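Local atomic coordinates of histidyl-trna synthetase (Thermus thermophilus, PDB entry 1H4V), a protein that catalyses the ATP-dependent attachment of L-histidine to tRNA(His), releasing AMP and diphosphate, as a homodimeric class II aminoacyl-tRNA synthetase. Residues M19-V24 with F307-A313; G328-Y332 with E372-A378; P335-V341 with A360-P366; L351-L355 with V412-L417; A378-F383 with T395-A400. All coordinates share one frame; numbering follows the deposited sequence.

Contact 1 of 5, residues M19-V24 with F307-A313; sequences MHQRIV and FGVERVA. With SO4 (sulfate ion), chain B.
Val-309 sets its CG1 methyl over the centre of the His-20 ring, 3.6 Å from the ring centroid and only 10° off the normal, pointing this one methyl onto the ring face in a CH-pi contact. The methyl reaches that place because it stands anti to the backbone N (chi1 177°). Glu-310 comes to the same ring at its edge: OE2 lies 3.3 Å from His-20 CE1, near the ring plane, the carboxylate nearly perpendicular to the ring. That oxygen is hydrogen-bonded to His-125. One turn on, Ile-23 is the second projection. Its CD1 drops into a hollow floored by the backbone of helix 309-318, 3.7 Å from Val-309 O, and walled by Val-312 CG1 and Ala-313 CB. The other branch, CG2, meets the edge of the Phe-307 ring at CE1 (3.9 Å). Small Ala-313 leaves its CB against Met-19 CG, 4.0 Å away. Arg-22 NE is hydrogen-bonded to a sulfate, probably from the crystallisation liquor, that Arg-18 also holds. The short helical segments cross at 106°, 9.9 Å apart. Helix 14-33, whose Gln-21 bonds Glu-38 of the second subunit, matches the class II motif 1 helix; interior strand 302-308 running into helix 309-318 matches motif 3.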
# COMPACT_ATOMS: atom_id res chain seq x y z
N MET A 19 0.35 0.76 13.49
CA MET A 19 -1.05 0.66 13.85
C MET A 19 -1.89 0.49 12.58
O MET A 19 -2.79 -0.35 12.53
CB MET A 19 -1.49 1.92 14.60
CG MET A 19 -2.85 1.78 15.25
SD MET A 19 -2.97 0.28 16.27
CE MET A 19 -2.18 0.84 17.76
N HIS A 20 -1.59 1.26 11.54
CA HIS A 20 -2.30 1.17 10.27
C HIS A 20 -2.14 -0.21 9.65
O HIS A 20 -3.09 -0.78 9.10
CB HIS A 20 -1.79 2.21 9.26
CG HIS A 20 -2.38 3.57 9.43
ND1 HIS A 20 -2.66 4.40 8.36
CD2 HIS A 20 -2.77 4.25 10.54
CE1 HIS A 20 -3.19 5.53 8.81
NE2 HIS A 20 -3.27 5.46 10.13
N GLN A 21 -0.92 -0.75 9.73
CA GLN A 21 -0.65 -2.06 9.16
C GLN A 21 -1.39 -3.17 9.91
O GLN A 21 -1.79 -4.16 9.31
CB GLN A 21 0.86 -2.34 9.14
CG GLN A 21 1.62 -1.28 8.34
CD GLN A 21 3.12 -1.48 8.34
OE1 GLN A 21 3.72 -1.72 9.38
NE2 GLN A 21 3.73 -1.35 7.16
N ARG A 22 -1.57 -2.99 11.21
CA ARG A 22 -2.28 -3.99 12.01
C ARG A 22 -3.74 -3.99 11.60
O ARG A 22 -4.35 -5.04 11.39
CB ARG A 22 -2.17 -3.67 13.50
CG ARG A 22 -0.90 -4.16 14.15
CD ARG A 22 -1.17 -4.52 15.59
NE ARG A 22 0.04 -4.93 16.30
CZ ARG A 22 0.03 -5.41 17.54
NH1 ARG A 22 -1.12 -5.54 18.19
NH2 ARG A 22 1.17 -5.75 18.14
N ILE A 23 -4.30 -2.78 11.50
CA ILE A 23 -5.68 -2.61 11.14
C ILE A 23 -5.97 -3.26 9.79
O ILE A 23 -6.94 -4.02 9.66
CB ILE A 23 -6.04 -1.12 11.10
CG1 ILE A 23 -5.88 -0.54 12.52
CG2 ILE A 23 -7.47 -0.92 10.63
CD1 ILE A 23 -6.06 0.95 12.61
N VAL A 24 -5.13 -2.97 8.80
CA VAL A 24 -5.33 -3.56 7.48
C VAL A 24 -5.10 -5.07 7.51
O VAL A 24 -5.86 -5.81 6.88
CB VAL A 24 -4.40 -2.87 6.42
CG1 VAL A 24 -4.39 -3.67 5.13
CG2 VAL A 24 -4.93 -1.45 6.11
N PHE A 307 -14.55 1.57 5.98
CA PHE A 307 -14.25 2.19 7.27
C PHE A 307 -12.89 2.90 7.16
O PHE A 307 -12.01 2.47 6.41
CB PHE A 307 -14.30 1.18 8.44
CG PHE A 307 -13.23 0.13 8.43
CD1 PHE A 307 -11.90 0.46 8.67
CD2 PHE A 307 -13.57 -1.21 8.25
CE1 PHE A 307 -10.92 -0.53 8.75
CE2 PHE A 307 -12.60 -2.21 8.33
CZ PHE A 307 -11.28 -1.88 8.58
N GLY A 308 -12.76 4.02 7.85
CA GLY A 308 -11.53 4.78 7.80
C GLY A 308 -10.49 4.24 8.75
O GLY A 308 -10.73 4.10 9.95
N VAL A 309 -9.32 3.93 8.22
CA VAL A 309 -8.23 3.42 9.03
C VAL A 309 -7.88 4.41 10.15
O VAL A 309 -7.70 4.01 11.30
CB VAL A 309 -6.99 3.14 8.15
CG1 VAL A 309 -5.82 2.69 9.00
CG2 VAL A 309 -7.36 2.05 7.11
N GLU A 310 -7.79 5.70 9.82
CA GLU A 310 -7.47 6.71 10.82
C GLU A 310 -8.57 6.81 11.89
O GLU A 310 -8.27 7.02 13.06
CB GLU A 310 -7.25 8.09 10.19
CG GLU A 310 -5.98 8.23 9.35
CD GLU A 310 -6.14 7.68 7.94
OE1 GLU A 310 -7.27 7.26 7.57
OE2 GLU A 310 -5.13 7.67 7.20
N ARG A 311 -9.82 6.66 11.48
CA ARG A 311 -10.93 6.72 12.43
C ARG A 311 -10.77 5.59 13.43
O ARG A 311 -10.95 5.77 14.64
CB ARG A 311 -12.28 6.55 11.72
CG ARG A 311 -12.72 7.70 10.84
CD ARG A 311 -13.27 8.86 11.65
NE ARG A 311 -13.76 9.93 10.79
CZ ARG A 311 -14.79 9.82 9.96
NH1 ARG A 311 -15.45 8.66 9.88
NH2 ARG A 311 -15.15 10.84 9.20
N VAL A 312 -10.44 4.41 12.91
CA VAL A 312 -10.25 3.23 13.75
C VAL A 312 -9.05 3.36 14.67
O VAL A 312 -9.15 3.04 15.84
CB VAL A 312 -10.13 1.95 12.89
CG1 VAL A 312 -9.77 0.76 13.76
CG2 VAL A 312 -11.47 1.69 12.18
N ALA A 313 -7.92 3.84 14.15
CA ALA A 313 -6.73 4.02 14.98
C ALA A 313 -7.05 4.98 16.13
O ALA A 313 -6.54 4.82 17.24
CB ALA A 313 -5.57 4.55 14.16
S SO4 B . 3.80 -5.06 14.97
O1 SO4 B . 3.92 -4.93 16.43
O2 SO4 B . 2.40 -5.35 14.62
O3 SO4 B . 4.65 -6.15 14.47
O4 SO4 B . 4.22 -3.80 14.34

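Contact 2 of 5, residues G328-Y332 with E372-A378; sequences GPDLY and EALKRGA
Tyr-332, Arg-376 and Ala-378 carry most of this contact, and the tyrosine ring is its centre. Arg-376 passes over one ring face: its CD sits 3.7 Å from the Tyr-332 ring centroid, 16° off the normal, a CH-pi contact displaced toward the rim. The bend at chi3 (87°) then lays the guanidinium almost parallel to the ring, the planes 15° apart, with Arg-376 NE 3.3 Å from Tyr-332 CE1. Ala-373 approaches the ring obliquely, its CA 4.1 Å from Tyr-332 CD2. This is the return from helix 366-375 toward strand 380-384, beside strand 331-335 in the mixed sheet of the anticodon-binding domain. The helix ends in a Schellman motif, with Gly-377 at positive phi, its N bonded back to Leu-374 O and Ala-378 N to Ala-373 O. A serine in place of Tyr-332 would probably leave the arginine's CD and guanidinium without their flat support and open a gap beside Ala-373. Beyond the turn, Ala-378 places its CB 3.9 Å from Tyr-332 CB, while its CA-H points at Pro-329 O (3.2 Å between Ala-378 CA and that oxygen). Gly-328 lies so near the turn that a CB on it would collide with the carbonyl oxygens of Arg-376 and Gly-377. Arg-376 also packs against Pro-99 of the second subunit.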
# COMPACT_ATOMS: atom_id res chain seq x y z
N GLY A 328 14.19 -4.97 18.38
CA GLY A 328 15.55 -4.57 18.07
C GLY A 328 16.27 -5.59 17.20
O GLY A 328 15.77 -6.68 16.97
N PRO A 329 17.46 -5.26 16.70
CA PRO A 329 18.19 -6.21 15.86
C PRO A 329 18.64 -7.41 16.68
O PRO A 329 18.73 -7.33 17.91
CB PRO A 329 19.36 -5.39 15.35
CG PRO A 329 19.65 -4.51 16.52
CD PRO A 329 18.26 -4.04 16.90
N ASP A 330 18.93 -8.51 16.00
CA ASP A 330 19.41 -9.71 16.68
C ASP A 330 20.86 -9.49 17.11
O ASP A 330 21.30 -10.04 18.11
CB ASP A 330 19.33 -10.93 15.76
CG ASP A 330 17.90 -11.28 15.38
OD1 ASP A 330 17.04 -11.28 16.28
OD2 ASP A 330 17.65 -11.57 14.20
N LEU A 331 21.58 -8.66 16.35
CA LEU A 331 22.98 -8.38 16.65
C LEU A 331 23.38 -6.94 16.32
O LEU A 331 23.13 -6.46 15.21
CB LEU A 331 23.88 -9.35 15.87
CG LEU A 331 25.40 -9.14 15.92
CD1 LEU A 331 25.91 -9.48 17.32
CD2 LEU A 331 26.09 -10.04 14.88
N TYR A 332 24.00 -6.26 17.28
CA TYR A 332 24.49 -4.91 17.08
C TYR A 332 26.01 -4.95 17.28
O TYR A 332 26.49 -5.09 18.41
CB TYR A 332 23.87 -3.92 18.07
CG TYR A 332 24.16 -2.49 17.71
CD1 TYR A 332 23.59 -1.91 16.58
CD2 TYR A 332 25.04 -1.72 18.46
CE1 TYR A 332 23.90 -0.60 16.19
CE2 TYR A 332 25.36 -0.42 18.08
CZ TYR A 332 24.79 0.13 16.95
OH TYR A 332 25.12 1.41 16.56
N GLU A 372 24.97 1.25 23.80
CA GLU A 372 24.12 1.52 22.64
C GLU A 372 23.30 0.30 22.24
O GLU A 372 22.16 0.43 21.81
CB GLU A 372 24.98 2.00 21.46
CG GLU A 372 25.90 3.14 21.85
CD GLU A 372 26.62 3.75 20.66
OE1 GLU A 372 27.17 2.99 19.83
OE2 GLU A 372 26.65 5.00 20.58
N ALA A 373 23.87 -0.89 22.40
CA ALA A 373 23.17 -2.12 22.06
C ALA A 373 21.97 -2.31 22.98
O ALA A 373 20.93 -2.78 22.55
CB ALA A 373 24.10 -3.31 22.18
N LEU A 374 22.12 -1.94 24.25
CA LEU A 374 21.02 -2.06 25.22
C LEU A 374 19.88 -1.13 24.84
O LEU A 374 18.71 -1.52 24.86
CB LEU A 374 21.48 -1.69 26.64
CG LEU A 374 22.03 -2.73 27.62
CD1 LEU A 374 21.18 -4.00 27.51
CD2 LEU A 374 23.49 -3.04 27.33
N LYS A 375 20.22 0.10 24.50
CA LYS A 375 19.23 1.09 24.12
C LYS A 375 18.47 0.69 22.86
O LYS A 375 17.29 0.97 22.73
CB LYS A 375 19.92 2.45 23.93
N ARG A 376 19.16 0.02 21.94
CA ARG A 376 18.56 -0.40 20.68
C ARG A 376 17.83 -1.74 20.82
O ARG A 376 17.25 -2.24 19.86
CB ARG A 376 19.64 -0.46 19.61
CG ARG A 376 20.43 0.84 19.52
CD ARG A 376 21.61 0.77 18.57
NE ARG A 376 21.23 1.08 17.20
CZ ARG A 376 21.49 2.23 16.59
NH1 ARG A 376 22.13 3.20 17.24
NH2 ARG A 376 21.10 2.42 15.34
N GLY A 377 17.86 -2.29 22.02
CA GLY A 377 17.19 -3.55 22.28
C GLY A 377 17.72 -4.75 21.52
O GLY A 377 16.95 -5.65 21.15
N ALA A 378 19.02 -4.79 21.29
CA ALA A 378 19.64 -5.91 20.59
C ALA A 378 19.65 -7.16 21.45
O ALA A 378 19.79 -7.09 22.67
CB ALA A 378 21.07 -5.55 20.20

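Contact 3 of 5, residues P335-V341 with A360-P366; sequences PLTEEAV and ALAPRKP
Pro-335 and Pro-363 bring together two connections of the anticodon-binding domain's alpha/beta fold: the turn from strand 331-335 into helix 338-351, and the loop between strand 357-359 and helix 366-375. The Pro-335 ring points its CG at Ala-360 O (3.5 Å) and its CD at the Ala-360 methyl, while its carbonyl oxygen receives the CA-H of Pro-363. A glycine in place of Pro-335 would probably leave a gap beside Ala-360 and set the turn before the helix freer to flex. Pro-363 can be followed round its ring. CB rests 3.4 Å from Leu-336 O; CG touches Thr-337 C and Glu-338 OE2; CD lies 3.2 Å from the same carboxylate oxygen and also meets Val-341 CG2. The bend of Glu-338 at chi2 (73°) brings OE2 up to the CG-CD edge of the ring. Leu-336 extends the packing outward, its CD2 against Pro-366 CG (3.9 Å), crossing at about a right angle. Thr-337 caps the helix, accepting from Ala-340 N. The flank is partly closed by the second subunit, whose Ile-138 packs on Val-341. One water joins the segments, donating to Glu-338 OE1 at 3.1 Å and to Leu-361 O at 3.0 Å.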
# COMPACT_ATOMS: atom_id res chain seq x y z
N PRO A 335 32.46 -1.78 16.44
CA PRO A 335 33.86 -1.84 16.00
C PRO A 335 34.68 -1.04 17.01
O PRO A 335 34.25 0.03 17.44
CB PRO A 335 33.82 -1.17 14.62
CG PRO A 335 32.70 -0.19 14.74
CD PRO A 335 31.65 -0.94 15.54
N LEU A 336 35.82 -1.56 17.43
CA LEU A 336 36.64 -0.85 18.41
C LEU A 336 37.70 0.02 17.76
O LEU A 336 38.13 1.02 18.33
CB LEU A 336 37.26 -1.84 19.39
CG LEU A 336 36.18 -2.63 20.13
CD1 LEU A 336 36.81 -3.64 21.07
CD2 LEU A 336 35.30 -1.66 20.89
N THR A 337 38.13 -0.37 16.56
CA THR A 337 39.12 0.42 15.85
C THR A 337 38.47 0.87 14.54
O THR A 337 37.40 0.38 14.18
CB THR A 337 40.40 -0.39 15.51
OG1 THR A 337 40.07 -1.48 14.64
CG2 THR A 337 41.05 -0.91 16.78
N GLU A 338 39.14 1.78 13.84
CA GLU A 338 38.64 2.30 12.59
C GLU A 338 38.64 1.22 11.51
O GLU A 338 37.75 1.20 10.66
CB GLU A 338 39.50 3.48 12.14
CG GLU A 338 38.86 4.28 11.02
CD GLU A 338 37.68 5.12 11.50
OE1 GLU A 338 36.84 5.50 10.65
OE2 GLU A 338 37.60 5.41 12.71
N GLU A 339 39.63 0.34 11.54
CA GLU A 339 39.70 -0.73 10.54
C GLU A 339 38.59 -1.76 10.77
O GLU A 339 38.16 -2.44 9.84
CB GLU A 339 41.06 -1.45 10.60
CG GLU A 339 41.15 -2.65 9.65
CD GLU A 339 42.31 -3.60 9.96
OE1 GLU A 339 42.34 -4.70 9.37
OE2 GLU A 339 43.18 -3.25 10.80
N ALA A 340 38.13 -1.86 12.01
CA ALA A 340 37.09 -2.81 12.37
C ALA A 340 35.69 -2.39 11.88
O ALA A 340 34.78 -3.21 11.81
CB ALA A 340 37.08 -3.02 13.87
N VAL A 341 35.53 -1.11 11.55
CA VAL A 341 34.26 -0.59 11.06
C VAL A 341 33.85 -1.36 9.80
O VAL A 341 32.73 -1.84 9.68
CB VAL A 341 34.38 0.91 10.71
CG1 VAL A 341 33.09 1.40 10.06
CG2 VAL A 341 34.70 1.71 11.96
N ALA A 360 27.76 -0.04 14.24
CA ALA A 360 28.03 1.38 14.40
C ALA A 360 29.04 1.75 13.32
O ALA A 360 29.89 0.93 12.95
CB ALA A 360 28.61 1.66 15.79
N LEU A 361 28.95 2.97 12.80
CA LEU A 361 29.87 3.42 11.76
C LEU A 361 31.19 4.00 12.26
O LEU A 361 32.09 4.23 11.46
CB LEU A 361 29.21 4.45 10.85
CG LEU A 361 28.61 3.92 9.55
CD1 LEU A 361 28.08 5.11 8.73
CD2 LEU A 361 29.67 3.16 8.77
N ALA A 362 31.29 4.26 13.55
CA ALA A 362 32.52 4.82 14.10
C ALA A 362 32.97 4.02 15.31
O ALA A 362 32.15 3.37 15.96
CB ALA A 362 32.31 6.28 14.50
N PRO A 363 34.27 4.04 15.62
CA PRO A 363 34.73 3.27 16.79
C PRO A 363 34.22 3.93 18.06
O PRO A 363 33.77 5.08 18.05
CB PRO A 363 36.25 3.36 16.69
CG PRO A 363 36.49 3.55 15.22
CD PRO A 363 35.42 4.54 14.84
N ARG A 364 34.28 3.19 19.16
CA ARG A 364 33.87 3.70 20.46
C ARG A 364 34.35 2.71 21.52
O ARG A 364 34.75 1.59 21.19
CB ARG A 364 32.35 3.88 20.53
CG ARG A 364 31.55 2.61 20.38
CD ARG A 364 30.87 2.50 19.02
NE ARG A 364 29.66 3.31 18.93
CZ ARG A 364 29.53 4.40 18.17
NH1 ARG A 364 30.55 4.83 17.44
NH2 ARG A 364 28.38 5.06 18.15
N LYS A 365 34.32 3.12 22.78
CA LYS A 365 34.75 2.24 23.85
C LYS A 365 33.76 1.08 23.97
O LYS A 365 32.57 1.23 23.66
CB LYS A 365 34.82 3.01 25.18
CG LYS A 365 35.72 4.24 25.15
CD LYS A 365 37.16 3.86 24.88
CE LYS A 365 38.08 5.06 25.07
NZ LYS A 365 37.98 5.61 26.46
N PRO A 366 34.24 -0.10 24.42
CA PRO A 366 33.38 -1.27 24.57
C PRO A 366 32.14 -0.98 25.40
O PRO A 366 31.03 -1.35 25.03
CB PRO A 366 34.30 -2.28 25.25
CG PRO A 366 35.64 -1.92 24.72
CD PRO A 366 35.62 -0.41 24.81
O HOH W 1 34.24 4.51 9.34

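Contact 4 of 5, residues L351-L355 with V412-L417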
# COMPACT_ATOMS: atom_id res chain seq x y z
N LEU A 351 25.56 -12.13 7.82
CA LEU A 351 24.49 -12.64 8.66
C LEU A 351 23.08 -12.28 8.17
O LEU A 351 22.10 -12.87 8.62
CB LEU A 351 24.70 -12.13 10.10
CG LEU A 351 25.99 -12.63 10.76
CD1 LEU A 351 26.23 -11.89 12.07
CD2 LEU A 351 25.89 -14.14 11.01
N ARG A 352 22.99 -11.31 7.26
CA ARG A 352 21.71 -10.87 6.71
C ARG A 352 21.35 -11.68 5.47
O ARG A 352 22.24 -12.17 4.78
CB ARG A 352 21.76 -9.41 6.28
CG ARG A 352 22.11 -8.40 7.33
CD ARG A 352 22.65 -7.17 6.62
NE ARG A 352 22.87 -6.08 7.55
CZ ARG A 352 23.37 -4.90 7.22
NH1 ARG A 352 23.72 -4.65 5.96
NH2 ARG A 352 23.50 -3.96 8.15
N PRO A 353 20.05 -11.78 5.15
CA PRO A 353 18.94 -11.20 5.91
C PRO A 353 18.28 -12.17 6.89
O PRO A 353 17.26 -11.83 7.50
CB PRO A 353 17.98 -10.78 4.81
CG PRO A 353 18.11 -11.91 3.86
CD PRO A 353 19.62 -12.11 3.78
N ARG A 354 18.84 -13.36 7.05
CA ARG A 354 18.26 -14.34 7.97
C ARG A 354 18.24 -13.79 9.38
O ARG A 354 17.34 -14.08 10.17
CB ARG A 354 19.06 -15.65 7.94
CG ARG A 354 18.60 -16.66 8.99
CD ARG A 354 19.31 -17.99 8.84
NE ARG A 354 18.89 -18.69 7.63
CZ ARG A 354 19.23 -19.94 7.34
NH1 ARG A 354 20.01 -20.63 8.16
NH2 ARG A 354 18.79 -20.50 6.22
N LEU A 355 19.23 -12.98 9.70
CA LEU A 355 19.31 -12.38 11.02
C LEU A 355 19.34 -10.87 10.81
O LEU A 355 19.80 -10.41 9.78
CB LEU A 355 20.61 -12.82 11.70
CG LEU A 355 20.60 -13.69 12.96
CD1 LEU A 355 19.45 -14.69 12.96
CD2 LEU A 355 21.93 -14.41 13.04
N VAL A 412 29.71 -17.85 13.87
CA VAL A 412 28.72 -16.88 14.31
C VAL A 412 27.29 -17.12 13.82
O VAL A 412 26.35 -17.10 14.61
CB VAL A 412 29.16 -15.45 13.95
CG1 VAL A 412 28.07 -14.45 14.32
CG2 VAL A 412 30.43 -15.12 14.69
N PRO A 413 27.11 -17.36 12.51
CA PRO A 413 25.74 -17.59 12.01
C PRO A 413 25.06 -18.74 12.76
O PRO A 413 23.95 -18.61 13.28
CB PRO A 413 25.96 -17.93 10.54
CG PRO A 413 27.24 -17.25 10.20
CD PRO A 413 28.09 -17.50 11.43
N GLY A 414 25.75 -19.88 12.80
CA GLY A 414 25.20 -21.05 13.45
C GLY A 414 24.92 -20.83 14.92
O GLY A 414 23.86 -21.19 15.42
N TYR A 415 25.88 -20.23 15.62
CA TYR A 415 25.73 -19.98 17.04
C TYR A 415 24.53 -19.08 17.33
O TYR A 415 23.72 -19.37 18.22
CB TYR A 415 27.00 -19.32 17.57
CG TYR A 415 26.92 -18.95 19.03
CD1 TYR A 415 27.31 -19.85 20.03
CD2 TYR A 415 26.42 -17.71 19.41
CE1 TYR A 415 27.19 -19.52 21.38
CE2 TYR A 415 26.30 -17.36 20.76
CZ TYR A 415 26.68 -18.27 21.73
OH TYR A 415 26.57 -17.91 23.06
N LEU A 416 24.42 -17.99 16.57
CA LEU A 416 23.32 -17.05 16.76
C LEU A 416 21.97 -17.70 16.48
O LEU A 416 21.00 -17.43 17.18
CB LEU A 416 23.51 -15.83 15.85
CG LEU A 416 24.65 -14.87 16.21
CD1 LEU A 416 24.95 -14.00 15.02
CD2 LEU A 416 24.26 -14.02 17.41
N LEU A 417 21.93 -18.55 15.46
CA LEU A 417 20.69 -19.24 15.09
C LEU A 417 20.27 -20.25 16.16
O LEU A 417 19.08 -20.39 16.45
CB LEU A 417 20.85 -19.94 13.74
CG LEU A 417 19.76 -19.61 12.72
CD1 LEU A 417 18.41 -20.15 13.19
CD2 LEU A 417 19.70 -18.10 12.52
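The 351-355 segment, which turns through a cis peptide before Pro-353, approaches the first turns of helix 412-419 at both ends, with CA atoms 6.1 Å apart at Leu-351 and Pro-413 and 8.1 Å apart at Leu-355 and Leu-417. Leu-351 holds one end with both its methyls, its CG anti to the carbonyl carbon (chi1 -63°), which sends the fork out to the helix. CD2 presses on the Pro-413 ring, 3.5 Å from its CG, while CD1 lies between Val-412 CG1 and Leu-416 CD1, the latter 3.8 Å away. Leu-351 crosses all three partners at about a right angle, and its fork lets the methyls reach different neighbours. Leu-355 also splits its methyls, though it crosses its partners obliquely: Leu-355 CD2 meets Leu-416 CB at 3.5 Å and Leu-416 CD1, and Leu-355 CD1 meets Leu-417 CD2 at 3.4 Å. Leu-416 is therefore shared, its CD1 touching a methyl from each end. Leu-417 also turns CD2 to the aliphatic part of Arg-354, 3.7 Å from CD. Leu-351 and Leu-416 both rest on Leu-331 of strand 331-335, placing the contact on that face of the anticodon-binding domain's sheet. Arg-352 faces elsewhere, to salt bridges with Glu-349 and with Glu-142 of the second subunit. With only methyl, methylene and proline ring carbons meeting, the contact depends on shape and exclusion of water, not directional bonds.

Contact 5 of 5, residues A378-F383 with T395-A400; sequences AAFAGF and TLKRLA
Phe-380 lies under the aliphatic chain of Arg-398, whose CG stands over one ring face, 4.3 Å from the ring centroid and 27° off the normal. The arginine runs extended from CG to NE after leaving anti to its own N (chi1 -174°), then brings NH1 back to within 3.1 Å of Phe-380 CE1, the guanidinium plane 37° from the ring. The two residues are a non-hydrogen-bonded pair of antiparallel strands, and Gly-382 with Leu-396 is the next such pair, where Leu-396 CD2 reaches across to 4.1 Å from Gly-382 CA. Between them Ala-381 and Lys-397 bond both ways: Ala-381 N gives to Lys-397 O, and Lys-397 N to Ala-381 O at 3.0 Å. Phe-383 N continues the series to Thr-395 O at 2.9 Å, while the return bond from Thr-395 N is weak. Past the strand end, Leu-399 N still donates to Ala-379 O (3.1 Å). Its side chain folds onto the face bearing Ala-381, with Leu-399 CD2 3.6 Å from Ala-381 CB. This antiparallel pair, linked through helix 386-391, lies inside a mixed five-stranded sheet. Strand 380-384 runs parallel to 331-335 on one flank, and strand 393-398 pairs with 404-408 on the other; helix 366-375 packs on Ala-381, Phe-383 and Leu-399, whereas Phe-380 and Leu-396 share the opposite face with Leu-331 and with Tyr-415 and Leu-416 of helix 412-419.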
# COMPACT_ATOMS: atom_id res chain seq x y z
N ALA A 378 19.02 -4.79 21.29
CA ALA A 378 19.64 -5.91 20.59
C ALA A 378 19.65 -7.16 21.45
O ALA A 378 19.79 -7.09 22.67
CB ALA A 378 21.07 -5.55 20.20
N ALA A 379 19.49 -8.32 20.82
CA ALA A 379 19.53 -9.58 21.54
C ALA A 379 21.00 -9.79 21.92
O ALA A 379 21.32 -10.10 23.07
CB ALA A 379 19.04 -10.72 20.66
N PHE A 380 21.89 -9.59 20.95
CA PHE A 380 23.33 -9.74 21.17
C PHE A 380 24.10 -8.49 20.78
O PHE A 380 23.68 -7.73 19.91
CB PHE A 380 23.91 -10.88 20.34
CG PHE A 380 23.57 -12.25 20.85
CD1 PHE A 380 22.36 -12.84 20.50
CD2 PHE A 380 24.46 -12.95 21.66
CE1 PHE A 380 22.04 -14.13 20.95
CE2 PHE A 380 24.15 -14.22 22.12
CZ PHE A 380 22.94 -14.81 21.77
N ALA A 381 25.24 -8.31 21.43
CA ALA A 381 26.12 -7.20 21.13
C ALA A 381 27.37 -7.91 20.60
O ALA A 381 27.68 -9.01 21.05
CB ALA A 381 26.44 -6.41 22.38
N GLY A 382 28.05 -7.30 19.63
CA GLY A 382 29.25 -7.92 19.09
C GLY A 382 30.39 -6.93 19.16
O GLY A 382 30.19 -5.72 19.02
N PHE A 383 31.59 -7.43 19.39
CA PHE A 383 32.73 -6.54 19.48
C PHE A 383 33.85 -6.96 18.56
O PHE A 383 34.25 -8.13 18.53
CB PHE A 383 33.24 -6.46 20.92
CG PHE A 383 32.22 -5.93 21.88
CD1 PHE A 383 31.21 -6.76 22.37
CD2 PHE A 383 32.23 -4.59 22.26
CE1 PHE A 383 30.23 -6.26 23.23
CE2 PHE A 383 31.25 -4.08 23.12
CZ PHE A 383 30.26 -4.91 23.60
N THR A 395 33.58 -11.39 19.41
CA THR A 395 33.18 -11.54 20.79
C THR A 395 31.70 -11.23 20.82
O THR A 395 31.27 -10.19 20.31
CB THR A 395 33.93 -10.55 21.71
OG1 THR A 395 35.31 -10.94 21.78
CG2 THR A 395 33.35 -10.55 23.12
N LEU A 396 30.92 -12.14 21.38
CA LEU A 396 29.48 -11.94 21.46
C LEU A 396 29.05 -11.90 22.92
O LEU A 396 29.64 -12.54 23.78
CB LEU A 396 28.74 -13.07 20.73
CG LEU A 396 28.93 -13.18 19.21
CD1 LEU A 396 28.14 -14.38 18.68
CD2 LEU A 396 28.48 -11.89 18.53
N LYS A 397 28.00 -11.12 23.19
CA LYS A 397 27.49 -11.01 24.53
C LYS A 397 25.98 -11.00 24.51
O LYS A 397 25.37 -10.06 24.00
CB LYS A 397 28.00 -9.73 25.20
CG LYS A 397 27.59 -9.59 26.65
CD LYS A 397 28.03 -8.26 27.23
CE LYS A 397 27.91 -8.25 28.74
NZ LYS A 397 28.77 -9.31 29.34
N ARG A 398 25.36 -12.05 25.04
CA ARG A 398 23.91 -12.10 25.08
C ARG A 398 23.53 -11.07 26.14
O ARG A 398 23.77 -11.26 27.33
CB ARG A 398 23.43 -13.49 25.46
CG ARG A 398 21.92 -13.64 25.39
CD ARG A 398 21.49 -15.10 25.39
NE ARG A 398 20.04 -15.23 25.21
CZ ARG A 398 19.36 -14.75 24.18
NH1 ARG A 398 20.00 -14.09 23.22
NH2 ARG A 398 18.05 -14.91 24.10
N LEU A 399 22.96 -9.96 25.69
CA LEU A 399 22.59 -8.87 26.59
C LEU A 399 21.70 -9.29 27.76
O LEU A 399 21.98 -8.93 28.91
CB LEU A 399 21.94 -7.72 25.81
CG LEU A 399 22.79 -7.10 24.68
CD1 LEU A 399 22.14 -5.80 24.24
CD2 LEU A 399 24.18 -6.82 25.16
N ALA A 400 20.64 -10.04 27.48
CA ALA A 400 19.71 -10.48 28.51
C ALA A 400 20.33 -11.30 29.65
O ALA A 400 19.87 -11.22 30.79
CB ALA A 400 18.56 -11.25 27.88

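Contact 1 stands apart in the catalytic domain and closes before the others open; its centre is about 29 Å from that of contact 2 and about 42 Å from that of contact 3. Contacts 2 to 5 all lie in the anticodon-binding domain, with centres about 8 to 21 Å apart. Contacts 2 and 5 share Ala-378 and neighbouring strands 331-335 and 380-384. Contact 3 is nested inside contact 2's loop, joined by the Arg-364 to Glu-372 salt bridge; contact 5 is nested within contact 4. Helix 366-375, touching Ala-381 and Phe-383, and helix 412-419, touching Phe-380 and Leu-396, pack on opposite faces of one sheet; this unit lies away from its own chain's catalytic core but packs on the second subunit's.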